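Local atomic coordinates of arylesterase (Sulfolobus solfataricus, PDB entry 5L2P), a protein that hydrolyses aromatic esters, p-nitrophenyl fatty acid esters and organophosphates such as paraoxon, acting as a serine esterase of broad substrate specificity. Residues Asn131-Ala136 with Leu174-Gln179; Leu188-Lys193 with Ile206-Asp211; Glu235-Leu240 with Glu258-Arg263. All coordinates share one frame; numbering follows the deposited sequence.

Interaction 1: Asn131-Ala136 with Leu174-Gln179; sequences NAIVWA and LKLTAQ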
loop_
_atom_site.group_PDB
_atom_site.type_symbol
_atom_site.label_atom_id
_atom_site.label_comp_id
_atom_site.label_asym_id
_atom_site.label_seq_id
_atom_site.Cartn_x
_atom_site.Cartn_y
_atom_site.Cartn_z
ATOM N N ASN A 131 13.573 -34.880 9.563
ATOM C CA ASN A 131 13.756 -36.196 10.238
ATOM C C ASN A 131 12.761 -36.448 11.359
ATOM O O ASN A 131 12.345 -37.581 11.569
ATOM C CB ASN A 131 15.193 -36.397 10.767
ATOM C CG ASN A 131 16.208 -36.539 9.634
ATOM O OD1 ASN A 131 15.872 -36.953 8.511
ATOM N ND2 ASN A 131 17.449 -36.155 9.908
ATOM N N ALA A 132 12.378 -35.400 12.084
ATOM C CA ALA A 132 11.317 -35.526 13.102
ATOM C C ALA A 132 9.938 -35.873 12.464
ATOM O O ALA A 132 9.174 -36.630 13.039
ATOM C CB ALA A 132 11.244 -34.266 13.932
ATOM N N ILE A 133 9.643 -35.344 11.281
ATOM C CA ILE A 133 8.399 -35.701 10.554
ATOM C C ILE A 133 8.437 -37.156 10.095
ATOM O O ILE A 133 7.455 -37.882 10.244
ATOM C CB ILE A 133 8.168 -34.810 9.309
ATOM C CG1 ILE A 133 7.976 -33.355 9.702
ATOM C CG2 ILE A 133 6.969 -35.277 8.458
ATOM C CD1 ILE A 133 8.021 -32.446 8.496
ATOM N N VAL A 134 9.575 -37.563 9.535
ATOM C CA VAL A 134 9.768 -38.951 9.127
ATOM C C VAL A 134 9.651 -39.898 10.326
ATOM O O VAL A 134 9.015 -40.930 10.228
ATOM C CB VAL A 134 11.146 -39.136 8.452
ATOM C CG1 VAL A 134 11.478 -40.601 8.209
ATOM C CG2 VAL A 134 11.198 -38.341 7.167
ATOM N N TRP A 135 10.234 -39.523 11.466
ATOM C CA TRP A 135 10.097 -40.322 12.720
ATOM C C TRP A 135 8.649 -40.467 13.138
ATOM O O TRP A 135 8.222 -41.544 13.466
ATOM C CB TRP A 135 10.918 -39.691 13.854
ATOM C CG TRP A 135 10.784 -40.371 15.139
ATOM C CD1 TRP A 135 11.555 -41.377 15.583
ATOM C CD2 TRP A 135 9.795 -40.134 16.155
ATOM N NE1 TRP A 135 11.112 -41.805 16.809
ATOM C CE2 TRP A 135 10.042 -41.051 17.189
ATOM C CE3 TRP A 135 8.723 -39.259 16.281
ATOM C CZ2 TRP A 135 9.267 -41.118 18.345
ATOM C CZ3 TRP A 135 7.915 -39.351 17.422
ATOM C CH2 TRP A 135 8.206 -40.264 18.448
ATOM N N ALA A 136 7.894 -39.379 13.127
ATOM C CA ALA A 136 6.466 -39.410 13.498
ATOM C C ALA A 136 5.655 -40.318 12.581
ATOM O O ALA A 136 4.757 -41.052 13.042
ATOM C CB ALA A 136 5.888 -38.007 13.450
ATOM N N LEU A 174 6.958 -37.664 0.489
ATOM C CA LEU A 174 6.319 -37.786 1.788
ATOM C C LEU A 174 5.087 -36.870 1.784
ATOM O O LEU A 174 5.195 -35.666 1.533
ATOM C CB LEU A 174 7.312 -37.389 2.889
ATOM C CG LEU A 174 6.876 -37.552 4.359
ATOM C CD1 LEU A 174 8.085 -37.802 5.255
ATOM C CD2 LEU A 174 6.118 -36.355 4.915
ATOM N N LYS A 175 3.926 -37.432 2.055
ATOM C CA LYS A 175 2.697 -36.649 2.017
ATOM C C LYS A 175 2.443 -35.944 3.339
ATOM O O LYS A 175 2.535 -36.541 4.410
ATOM C CB LYS A 175 1.481 -37.507 1.657
ATOM C CG LYS A 175 0.267 -36.662 1.303
ATOM C CD LYS A 175 -1.046 -37.259 1.809
ATOM C CE LYS A 175 -2.155 -36.220 1.752
ATOM N NZ LYS A 175 -3.409 -36.694 2.386
ATOM N N LEU A 176 2.124 -34.659 3.243
ATOM C CA LEU A 176 1.676 -33.866 4.370
ATOM C C LEU A 176 0.318 -33.367 3.994
ATOM O O LEU A 176 0.106 -32.979 2.878
ATOM C CB LEU A 176 2.604 -32.669 4.612
ATOM C CG LEU A 176 4.026 -33.049 5.006
ATOM C CD1 LEU A 176 4.940 -31.847 5.025
ATOM C CD2 LEU A 176 4.048 -33.713 6.361
ATOM N N THR A 177 -0.601 -33.365 4.941
ATOM C CA THR A 177 -1.952 -32.935 4.639
ATOM C C THR A 177 -2.072 -31.423 4.596
ATOM O O THR A 177 -2.903 -30.897 3.855
ATOM C CB THR A 177 -2.998 -33.571 5.596
ATOM O OG1 THR A 177 -4.314 -33.215 5.167
ATOM C CG2 THR A 177 -2.815 -33.098 7.012
ATOM N N ALA A 178 -1.255 -30.728 5.378
ATOM C CA ALA A 178 -1.318 -29.274 5.477
ATOM C C ALA A 178 -0.021 -28.648 5.980
ATOM O O ALA A 178 0.828 -29.308 6.548
ATOM C CB ALA A 178 -2.449 -28.873 6.396
ATOM N N GLN A 179 0.127 -27.347 5.721
ATOM C CA GLN A 179 1.256 -26.563 6.230
ATOM C C GLN A 179 0.748 -25.211 6.719
ATOM O O GLN A 179 -0.074 -24.557 6.058
ATOM C CB GLN A 179 2.307 -26.354 5.126
ATOM C CG GLN A 179 1.766 -25.676 3.873
ATOM C CD GLN A 179 2.894 -25.302 2.931
ATOM O OE1 GLN A 179 3.973 -24.844 3.378
ATOM N NE2 GLN A 179 2.674 -25.512 1.610
#
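Ile-133 and Leu-174 meet through methyl groups, Ile-133 CG2 lying 3.8 Å from Leu-174 CD2, and the same CG2 also reaches Leu-176 CD2 at 3.9 Å. One methyl of the helix thus touches two leucines two residues apart, its chain oblique to Leu-174 and at about a right angle to Leu-176. The torsion explains this: CG2 is anti to the backbone N while CG1 sits beside it (chi1 -63°), which leaves CG2 as the branch directed at the leucines. All three residues are buried, and this is the close-packed part of the contact. It belongs to the helical layer of the alpha/beta hydrolase fold: helix 124-138 packs on strands 77-81 and 150-155, with Ile-133 also against Thr-165 of helix 157-171, and the loop leaving that second helix supplies Leu-174 and Leu-176 before strand 178-182 begins. Toward the outside the contact thins to one pair, Val-134 CG2 with Leu-174 CD1 at 3.7 Å. Val-134 is partly exposed and loses less surface to the other segment than Ile-133 does. On the loop, Lys-175 between the two leucines is exposed, its NZ making a weak hydrogen bond to the carbonyl oxygen of Asp-148.

Interaction 2: Leu188-Lys193 with Ile206-Asp211; sequences LDLASK and INLPVD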
loop_
_atom_site.group_PDB
_atom_site.type_symbol
_atom_site.label_atom_id
_atom_site.label_comp_id
_atom_site.label_asym_id
_atom_site.label_seq_id
_atom_site.Cartn_x
_atom_site.Cartn_y
_atom_site.Cartn_z
ATOM N N LEU A 188 15.211 -13.328 1.102
ATOM C CA LEU A 188 15.964 -12.125 1.438
ATOM C C LEU A 188 15.317 -10.928 0.761
ATOM O O LEU A 188 15.741 -10.464 -0.293
ATOM C CB LEU A 188 17.432 -12.239 1.004
ATOM C CG LEU A 188 18.362 -11.184 1.610
ATOM C CD1 LEU A 188 18.678 -11.504 3.085
ATOM C CD2 LEU A 188 19.630 -11.125 0.784
ATOM N N ASP A 189 14.265 -10.431 1.367
ATOM C CA ASP A 189 13.513 -9.312 0.827
ATOM C C ASP A 189 14.127 -7.978 1.164
ATOM O O ASP A 189 14.121 -7.577 2.299
ATOM C CB ASP A 189 12.092 -9.364 1.386
ATOM C CG ASP A 189 11.258 -8.187 1.003
ATOM O OD1 ASP A 189 11.443 -7.595 -0.080
ATOM O OD2 ASP A 189 10.372 -7.869 1.803
ATOM N N LEU A 190 14.638 -7.267 0.164
ATOM C CA LEU A 190 15.152 -5.912 0.350
ATOM C C LEU A 190 14.245 -4.811 -0.214
ATOM O O LEU A 190 14.426 -3.630 0.094
ATOM C CB LEU A 190 16.514 -5.805 -0.292
ATOM C CG LEU A 190 17.547 -6.835 0.198
ATOM C CD1 LEU A 190 18.861 -6.654 -0.523
ATOM C CD2 LEU A 190 17.785 -6.811 1.713
ATOM N N ALA A 191 13.251 -5.197 -1.004
ATOM C CA ALA A 191 12.531 -4.234 -1.832
ATOM C C ALA A 191 11.131 -3.878 -1.339
ATOM O O ALA A 191 10.633 -2.814 -1.675
ATOM C CB ALA A 191 12.491 -4.729 -3.258
ATOM N N SER A 192 10.510 -4.723 -0.526
ATOM C CA SER A 192 9.121 -4.507 -0.142
ATOM C C SER A 192 8.909 -3.327 0.799
ATOM O O SER A 192 9.811 -2.864 1.451
ATOM C CB SER A 192 8.522 -5.753 0.506
ATOM O OG SER A 192 8.845 -5.831 1.888
ATOM N N LYS A 193 7.683 -2.832 0.822
ATOM C CA LYS A 193 7.323 -1.728 1.676
ATOM C C LYS A 193 7.377 -2.122 3.166
ATOM O O LYS A 193 7.871 -1.346 4.015
ATOM C CB LYS A 193 5.916 -1.234 1.367
ATOM C CG LYS A 193 5.851 -0.478 0.075
ATOM C CD LYS A 193 6.396 0.930 0.195
ATOM C CE LYS A 193 6.643 1.563 -1.142
ATOM N NZ LYS A 193 7.142 2.941 -0.887
ATOM N N ILE A 206 15.671 -5.592 11.976
ATOM C CA ILE A 206 16.441 -6.175 10.879
ATOM C C ILE A 206 17.352 -5.143 10.215
ATOM O O ILE A 206 16.925 -4.069 9.874
ATOM C CB ILE A 206 15.475 -6.720 9.813
ATOM C CG1 ILE A 206 14.539 -7.749 10.437
ATOM C CG2 ILE A 206 16.231 -7.340 8.638
ATOM C CD1 ILE A 206 13.465 -8.246 9.483
ATOM N N ASN A 207 18.631 -5.459 10.058
ATOM C CA ASN A 207 19.566 -4.626 9.294
ATOM C C ASN A 207 19.661 -5.124 7.870
ATOM O O ASN A 207 19.483 -6.319 7.608
ATOM C CB ASN A 207 20.972 -4.621 9.929
ATOM C CG ASN A 207 21.037 -3.761 11.184
ATOM O OD1 ASN A 207 20.538 -2.622 11.197
ATOM N ND2 ASN A 207 21.646 -4.296 12.257
ATOM N N LEU A 208 19.948 -4.205 6.946
ATOM C CA LEU A 208 20.059 -4.529 5.510
ATOM C C LEU A 208 21.475 -4.256 5.023
ATOM O O LEU A 208 22.120 -3.353 5.520
ATOM C CB LEU A 208 19.047 -3.718 4.692
ATOM C CG LEU A 208 17.549 -3.917 5.009
ATOM C CD1 LEU A 208 16.677 -3.039 4.089
ATOM C CD2 LEU A 208 17.073 -5.356 4.962
ATOM N N PRO A 209 21.961 -4.998 4.031
ATOM C CA PRO A 209 21.258 -6.008 3.234
ATOM C C PRO A 209 21.101 -7.379 3.899
ATOM O O PRO A 209 20.090 -8.055 3.669
ATOM C CB PRO A 209 22.124 -6.126 1.961
ATOM C CG PRO A 209 23.481 -5.791 2.429
ATOM C CD PRO A 209 23.324 -4.757 3.526
ATOM N N VAL A 210 22.080 -7.800 4.692
ATOM C CA VAL A 210 22.003 -9.127 5.324
ATOM C C VAL A 210 21.996 -8.949 6.851
ATOM O O VAL A 210 22.977 -8.485 7.427
ATOM C CB VAL A 210 23.197 -10.025 4.918
ATOM C CG1 VAL A 210 22.977 -11.443 5.388
ATOM C CG2 VAL A 210 23.395 -10.035 3.412
ATOM N N ASP A 211 20.913 -9.331 7.526
ATOM C CA ASP A 211 20.844 -9.128 8.968
ATOM C C ASP A 211 21.623 -10.196 9.747
ATOM O O ASP A 211 22.105 -11.201 9.190
ATOM C CB ASP A 211 19.416 -9.006 9.491
ATOM C CG ASP A 211 18.711 -10.341 9.598
ATOM O OD1 ASP A 211 18.797 -11.143 8.643
ATOM O OD2 ASP A 211 18.095 -10.592 10.654
#
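The planar carbonyl group of Pro-209 is met at its oxygen by two leucines, Leu-188 CD1 at 3.8 Å from Pro-209 O and Leu-190 CD2 near it as well. At the puckered ring of the same proline, Leu-190 CD1 approaches CB, 4.1 Å away, the two side chains crossing at a slant. The Asp-189 carboxylate, also flat, serves its own loop: OD1 accepts from Ser-192 N on the syn side, 19° out of plane, and from Ala-191 N above the plane, 45° out of it. OD2 uses its syn lone pair for Ser-192 OG. Three donors meet the carboxylate, and the two backbone N-H groups define an Asx turn (Ala-191 N) within an Asx motif (Ser-192 N).

From that turn Leu-190 extends with CG beside its own backbone N (chi1 -56°), and its CD2 lies 3.6 Å from Leu-208 CD2, the two side chains sliding past each other in opposite directions. Leu-208 and Pro-209, linked by a cis peptide bond, thus both meet Leu-190. Tyr-187 of a second subunit packs on Leu-190 and hydrogen-bonds to the Leu-188 carbonyl. Ser-192 N-caps helix 193-197, its OG bonded to Met-195 N. With the Leu-208 side chain about 12 Å from that of Asp-251, the inferred active-site aspartate, this pair of loops between strands 178-182 and 242-248 is consistent with the cap insertion of hormone-sensitive-lipase-like esterases.

Interaction 3: Glu235-Leu240 with Glu258-Arg263; sequences EDLSNL and EAYAYR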
loop_
_atom_site.group_PDB
_atom_site.type_symbol
_atom_site.label_atom_id
_atom_site.label_comp_id
_atom_site.label_asym_id
_atom_site.label_seq_id
_atom_site.Cartn_x
_atom_site.Cartn_y
_atom_site.Cartn_z
ATOM N N GLU A 235 11.942 -22.663 -8.131
ATOM C CA GLU A 235 11.344 -22.700 -9.483
ATOM C C GLU A 235 9.929 -23.207 -9.462
ATOM O O GLU A 235 9.066 -22.629 -10.075
ATOM C CB GLU A 235 12.191 -23.539 -10.440
ATOM C CG GLU A 235 13.538 -22.903 -10.738
ATOM C CD GLU A 235 14.279 -23.566 -11.900
ATOM O OE1 GLU A 235 13.619 -24.115 -12.824
ATOM O OE2 GLU A 235 15.536 -23.531 -11.910
ATOM N N ASP A 236 9.679 -24.262 -8.712
ATOM C CA ASP A 236 8.351 -24.894 -8.669
ATOM C C ASP A 236 7.775 -24.916 -7.230
ATOM O O ASP A 236 8.384 -25.473 -6.322
ATOM C CB ASP A 236 8.457 -26.315 -9.200
ATOM C CG ASP A 236 7.142 -26.990 -9.302
ATOM O OD1 ASP A 236 6.132 -26.321 -9.568
ATOM O OD2 ASP A 236 7.090 -28.213 -9.130
ATOM N N LEU A 237 6.604 -24.328 -7.031
ATOM C CA LEU A 237 5.899 -24.398 -5.761
ATOM C C LEU A 237 4.551 -25.123 -5.847
ATOM O O LEU A 237 3.687 -24.908 -4.988
ATOM C CB LEU A 237 5.720 -22.985 -5.195
ATOM C CG LEU A 237 7.026 -22.320 -4.750
ATOM C CD1 LEU A 237 6.769 -20.867 -4.422
ATOM C CD2 LEU A 237 7.658 -23.037 -3.546
ATOM N N SER A 238 4.369 -25.972 -6.873
ATOM C CA SER A 238 3.142 -26.779 -7.004
ATOM C C SER A 238 3.302 -28.109 -6.268
ATOM O O SER A 238 4.406 -28.479 -5.897
ATOM C CB SER A 238 2.835 -27.043 -8.477
ATOM O OG SER A 238 3.815 -27.912 -9.047
ATOM N N ASN A 239 2.195 -28.841 -6.115
ATOM C CA ASN A 239 2.175 -30.137 -5.435
ATOM C C ASN A 239 2.725 -30.057 -4.015
ATOM O O ASN A 239 3.381 -30.964 -3.529
ATOM C CB ASN A 239 2.950 -31.183 -6.244
ATOM C CG ASN A 239 2.271 -31.532 -7.550
ATOM O OD1 ASN A 239 1.038 -31.559 -7.645
ATOM N ND2 ASN A 239 3.080 -31.849 -8.562
ATOM N N LEU A 240 2.459 -28.940 -3.370
ATOM C CA LEU A 240 2.797 -28.744 -2.009
ATOM C C LEU A 240 1.506 -28.834 -1.226
ATOM O O LEU A 240 0.422 -28.717 -1.800
ATOM C CB LEU A 240 3.469 -27.381 -1.807
ATOM C CG LEU A 240 4.889 -27.266 -2.353
ATOM C CD1 LEU A 240 5.388 -25.855 -2.104
ATOM C CD2 LEU A 240 5.834 -28.247 -1.687
ATOM N N GLU A 258 3.009 -12.891 2.270
ATOM C CA GLU A 258 1.866 -12.754 1.356
ATOM C C GLU A 258 2.227 -13.120 -0.093
ATOM O O GLU A 258 1.451 -13.743 -0.756
ATOM C CB GLU A 258 1.260 -11.356 1.459
ATOM C CG GLU A 258 0.583 -11.136 2.830
ATOM C CD GLU A 258 0.024 -9.733 3.030
ATOM O OE1 GLU A 258 0.392 -8.785 2.287
ATOM O OE2 GLU A 258 -0.793 -9.564 3.946
ATOM N N ALA A 259 3.455 -12.820 -0.503
ATOM C CA ALA A 259 4.007 -13.297 -1.763
ATOM C C ALA A 259 4.088 -14.804 -1.904
ATOM O O ALA A 259 3.788 -15.353 -2.954
ATOM C CB ALA A 259 5.388 -12.714 -1.953
ATOM N N TYR A 260 4.529 -15.483 -0.846
ATOM C CA TYR A 260 4.622 -16.946 -0.810
ATOM C C TYR A 260 3.244 -17.572 -0.962
ATOM O O TYR A 260 3.065 -18.513 -1.708
ATOM C CB TYR A 260 5.239 -17.397 0.526
ATOM C CG TYR A 260 5.486 -18.901 0.616
ATOM C CD1 TYR A 260 6.492 -19.509 -0.108
ATOM C CD2 TYR A 260 4.706 -19.709 1.427
ATOM C CE1 TYR A 260 6.716 -20.884 -0.032
ATOM C CE2 TYR A 260 4.912 -21.082 1.492
ATOM C CZ TYR A 260 5.907 -21.661 0.743
ATOM O OH TYR A 260 6.139 -23.035 0.772
ATOM N N ALA A 261 2.269 -17.007 -0.267
ATOM C CA ALA A 261 0.907 -17.481 -0.327
ATOM C C ALA A 261 0.323 -17.274 -1.724
ATOM O O ALA A 261 -0.349 -18.149 -2.241
ATOM C CB ALA A 261 0.063 -16.770 0.701
ATOM N N TYR A 262 0.602 -16.145 -2.365
ATOM C CA TYR A 262 0.137 -15.973 -3.747
ATOM C C TYR A 262 0.810 -16.950 -4.706
ATOM O O TYR A 262 0.149 -17.508 -5.572
ATOM C CB TYR A 262 0.242 -14.536 -4.268
ATOM C CG TYR A 262 -0.206 -14.476 -5.724
ATOM C CD1 TYR A 262 -1.494 -14.874 -6.105
ATOM C CD2 TYR A 262 0.665 -14.050 -6.722
ATOM C CE1 TYR A 262 -1.888 -14.850 -7.441
ATOM C CE2 TYR A 262 0.286 -14.007 -8.056
ATOM C CZ TYR A 262 -0.991 -14.429 -8.418
ATOM O OH TYR A 262 -1.388 -14.401 -9.737
ATOM N N ARG A 263 2.108 -17.161 -4.546
ATOM C CA ARG A 263 2.824 -18.115 -5.371
ATOM C C ARG A 263 2.254 -19.537 -5.294
ATOM O O ARG A 263 2.215 -20.259 -6.312
ATOM C CB ARG A 263 4.321 -18.133 -5.036
ATOM C CG ARG A 263 5.069 -16.982 -5.669
ATOM C CD ARG A 263 5.480 -17.253 -7.104
ATOM N NE ARG A 263 6.602 -18.186 -7.227
ATOM C CZ ARG A 263 7.871 -17.913 -6.890
ATOM N NH1 ARG A 263 8.214 -16.728 -6.332
ATOM N NH2 ARG A 263 8.808 -18.844 -7.085
#
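Leu-237 and Arg-263 cross at about a right angle, and the leucine presents its CD1 methyl over one face of the guanidinium, 4.0 Å from Arg-263 CZ. The same methyl lies 3.7 Å from Arg-263 CB. One atom can meet both the root and the flat end of the arginine because the chain folds back on itself, bent at chi2 (-84°) and chi3 (-74°). The charged group is thereby laid against an apolar methyl, while its NH2 makes a weak hydrogen bond to the carbonyl oxygen of Leu-232 and Pro-209 of a second subunit packs on the arginine.

The other branch of Leu-237 serves Tyr-260, its CD2 coming obliquely to Tyr-260 CE1 at 4.2 Å. With CG anti to the backbone N (chi1 -175°), the tyrosine carries its ring toward the loop although its first bond does not aim there. At the far end of that ring Leu-240 stands at about a right angle to the tyrosine, CD1 being 4.1 Å from Tyr-260 OH.

Leu-237 is the middle residue of an Asx turn. Asp-236 OD1 accepts from Ser-238 N at 3.2 Å, from above the carboxylate plane, and from Ser-238 OG at 2.9 Å through its syn lone pair. Across this turn the CB bonds of Asp-236 and Ser-238 point away from the helix, and that of Leu-237 toward it. Arg-170 NH1 of helix 157-171 binds the carbonyl oxygens of Asp-236 and Ser-238.

The loop entering strand 242-248 is thus docked on helix 254-266, which follows that strand and leads to its parallel neighbour 271-276, as in a beta-alpha-beta crossover of the alpha/beta hydrolase fold, with Asp-251, the probable triad aspartate, in the connection between strand 242-248 and helix 254-266.

Overall arrangement
The three contacts follow one another along the chain, with neither nesting nor crossing. Interaction 1 closes a loop of 37 residues that contains strand 150-155, Ser-156, the probable nucleophile, and helix 157-171. Past strand 178-182, interaction 2 closes a short loop of 12 residues around helix 193-197; its centre is 31 Å from that of interaction 1, on the opposite side of the chain's centre. Interaction 3 then spans 17 residues, including strand 242-248 and the inferred triad member Asp-251. It meets interaction 1 where Gln-179 packs against Tyr-260 and Leu-240, joining strand 178-182 to helix 254-266 and to the loop that enters strand 242-248. Interactions 2 and 3 stay about 8 Å apart at their nearest atoms, yet both touch the second subunit.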